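PDB 6CT6: lactate dehydrogenase from Eimeria maxima, which probably catalyses the NADH-dependent interconversion of pyruvate and lactate. Local coordinates for residues S256-K262 / I288-E294. Numbering follows the deposited sequence.
Sequences SYLKDKK and IGGKGIE
Asp-260 OD1 is gripped by two donors where the C-terminal end of helix 244-259, closed by a Schellman motif with Asp-260 at positive phi, meets the type I beta turn from Gly-289 to Gly-292 in the alpha/beta C-terminal domain of this lactate/malate dehydrogenase family member. The backbone N of Gly-290 reaches Asp-260 OD1 at 2.9 Å along an almost straight N-H, but from 36° above the carboxylate plane. Lys-262 NZ takes the syn lone pair of Asp-260 OD1 at 2.8 Å. Bent only at its last torsion (chi4 -60°), the Lys-262 chain crosses Glu-294 at about a right angle, and its NZ forms a salt bridge with the syn lone pair of Glu-294 OE1, 3.0 Å away. The anti lone pair of Glu-294 OE2 receives the backbone N-H of Lys-291, whose NZ adds a weak salt bridge. In this four-residue network the two ammonium groups probably offset the closeness of Asp-260 OD1 and Glu-294 OE2. Deeper in, Ser-256 OG donates to Ile-288 O at 2.6 Å and accepts from Arg-263 N, tying the helix to adjacent strands 263-272 and 281-289. The Tyr-257 ring, stacked on Phe-126, presents its edge to Gly-292 N, while one water joins its OH to Gly-290 O.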
loop_
_atom_site.group_PDB
_atom_site.type_symbol
_atom_site.label_atom_id
_atom_site.label_comp_id
_atom_site.label_asym_id
_atom_site.label_seq_id
_atom_site.Cartn_x
_atom_site.Cartn_y
_atom_site.Cartn_z
ATOM N N SER B 256 -4.129 -17.454 6.437
ATOM C CA SER B 256 -4.156 -18.907 6.534
ATOM C C SER B 256 -4.492 -19.354 7.951
ATOM O O SER B 256 -5.233 -20.324 8.144
ATOM C CB SER B 256 -2.810 -19.479 6.082
ATOM O OG SER B 256 -2.903 -20.868 5.811
ATOM N N TYR B 257 -3.967 -18.651 8.956
ATOM C CA TYR B 257 -4.321 -18.954 10.339
ATOM C C TYR B 257 -5.781 -18.620 10.621
ATOM O O TYR B 257 -6.508 -19.419 11.226
ATOM C CB TYR B 257 -3.418 -18.183 11.303
ATOM C CG TYR B 257 -3.886 -18.288 12.737
ATOM C CD1 TYR B 257 -3.592 -19.406 13.501
ATOM C CD2 TYR B 257 -4.646 -17.282 13.316
ATOM C CE1 TYR B 257 -4.029 -19.518 14.805
ATOM C CE2 TYR B 257 -5.089 -17.384 14.621
ATOM C CZ TYR B 257 -4.776 -18.507 15.359
ATOM O OH TYR B 257 -5.211 -18.618 16.657
ATOM N N LEU B 258 -6.225 -17.434 10.197
ATOM C CA LEU B 258 -7.557 -16.958 10.560
ATOM C C LEU B 258 -8.661 -17.778 9.903
ATOM O O LEU B 258 -9.741 -17.936 10.482
ATOM C CB LEU B 258 -7.710 -15.488 10.169
ATOM C CG LEU B 258 -6.933 -14.465 11.002
ATOM C CD1 LEU B 258 -7.008 -13.091 10.350
ATOM C CD2 LEU B 258 -7.472 -14.422 12.420
ATOM N N LYS B 259 -8.424 -18.291 8.696
ATOM C CA LYS B 259 -9.441 -19.017 7.946
ATOM C C LYS B 259 -9.140 -20.507 7.847
ATOM O O LYS B 259 -9.840 -21.224 7.126
ATOM C CB LYS B 259 -9.591 -18.407 6.549
ATOM C CG LYS B 259 -10.014 -16.937 6.563
ATOM C CD LYS B 259 -10.049 -16.336 5.162
ATOM C CE LYS B 259 -11.250 -16.822 4.362
ATOM N NZ LYS B 259 -12.536 -16.284 4.889
ATOM N N ASP B 260 -8.121 -20.988 8.562
ATOM C CA ASP B 260 -7.762 -22.404 8.579
ATOM C C ASP B 260 -7.566 -22.933 7.161
ATOM O O ASP B 260 -8.133 -23.955 6.766
ATOM C CB ASP B 260 -8.817 -23.221 9.324
ATOM C CG ASP B 260 -8.394 -24.664 9.530
ATOM O OD1 ASP B 260 -7.185 -24.916 9.727
ATOM O OD2 ASP B 260 -9.273 -25.548 9.491
ATOM N N LYS B 261 -6.742 -22.223 6.383
ATOM C CA LYS B 261 -6.522 -22.606 4.991
ATOM C C LYS B 261 -5.556 -23.777 4.861
ATOM O O LYS B 261 -5.637 -24.536 3.888
ATOM C CB LYS B 261 -5.990 -21.416 4.193
ATOM C CG LYS B 261 -6.987 -20.290 3.961
ATOM C CD LYS B 261 -6.339 -19.163 3.162
ATOM C CE LYS B 261 -7.198 -18.715 1.987
ATOM N NZ LYS B 261 -7.404 -19.801 0.989
ATOM N N LYS B 262 -4.642 -23.939 5.818
ATOM C CA LYS B 262 -3.615 -24.979 5.757
ATOM C C LYS B 262 -2.752 -24.829 4.505
ATOM O O LYS B 262 -2.351 -25.813 3.882
ATOM C CB LYS B 262 -4.238 -26.376 5.827
ATOM C CG LYS B 262 -5.197 -26.551 6.998
ATOM C CD LYS B 262 -5.704 -27.981 7.139
ATOM C CE LYS B 262 -6.821 -28.069 8.179
ATOM N NZ LYS B 262 -6.391 -27.617 9.538
ATOM N N ILE B 288 0.310 -23.748 7.852
ATOM C CA ILE B 288 -0.329 -22.828 8.786
ATOM C C ILE B 288 -1.838 -22.984 8.660
ATOM O O ILE B 288 -2.407 -22.769 7.583
ATOM C CB ILE B 288 0.093 -21.371 8.540
ATOM C CG1 ILE B 288 1.613 -21.237 8.676
ATOM C CG2 ILE B 288 -0.623 -20.449 9.528
ATOM C CD1 ILE B 288 2.146 -19.854 8.386
ATOM N N GLY B 289 -2.481 -23.333 9.771
ATOM C CA GLY B 289 -3.922 -23.437 9.836
ATOM C C GLY B 289 -4.455 -22.869 11.135
ATOM O O GLY B 289 -3.736 -22.154 11.844
ATOM N N GLY B 290 -5.707 -23.179 11.468
ATOM C CA GLY B 290 -6.329 -22.619 12.658
ATOM C C GLY B 290 -5.684 -23.030 13.965
ATOM O O GLY B 290 -5.961 -22.401 14.992
ATOM N N LYS B 291 -4.845 -24.066 13.955
ATOM C CA LYS B 291 -4.085 -24.473 15.129
ATOM C C LYS B 291 -2.641 -23.984 15.082
ATOM O O LYS B 291 -1.782 -24.540 15.773
ATOM C CB LYS B 291 -4.121 -25.995 15.281
ATOM C CG LYS B 291 -5.518 -26.575 15.492
ATOM C CD LYS B 291 -5.501 -28.097 15.609
ATOM C CE LYS B 291 -5.031 -28.789 14.333
ATOM N NZ LYS B 291 -5.892 -28.526 13.148
ATOM N N GLY B 292 -2.357 -22.955 14.283
ATOM C CA GLY B 292 -1.017 -22.403 14.203
ATOM C C GLY B 292 -0.131 -23.131 13.217
ATOM O O GLY B 292 -0.578 -23.498 12.128
ATOM N N ILE B 293 1.135 -23.335 13.579
ATOM C CA ILE B 293 2.056 -24.133 12.771
ATOM C C ILE B 293 1.635 -25.590 12.948
ATOM O O ILE B 293 1.983 -26.229 13.941
ATOM C CB ILE B 293 3.518 -23.919 13.174
ATOM C CG1 ILE B 293 3.869 -22.427 13.287
ATOM C CG2 ILE B 293 4.448 -24.600 12.177
ATOM C CD1 ILE B 293 3.711 -21.625 12.006
ATOM N N GLU B 294 0.879 -26.119 11.989
ATOM C CA GLU B 294 0.283 -27.441 12.151
ATOM C C GLU B 294 1.206 -28.565 11.716
ATOM O O GLU B 294 1.103 -29.678 12.243
ATOM C CB GLU B 294 -1.034 -27.515 11.373
ATOM C CG GLU B 294 -2.103 -26.610 11.954
ATOM C CD GLU B 294 -3.434 -26.729 11.246
ATOM O OE1 GLU B 294 -3.515 -27.457 10.235
ATOM O OE2 GLU B 294 -4.404 -26.092 11.707
HETATM O O HOH W 1 -5.475 -21.232 17.774
#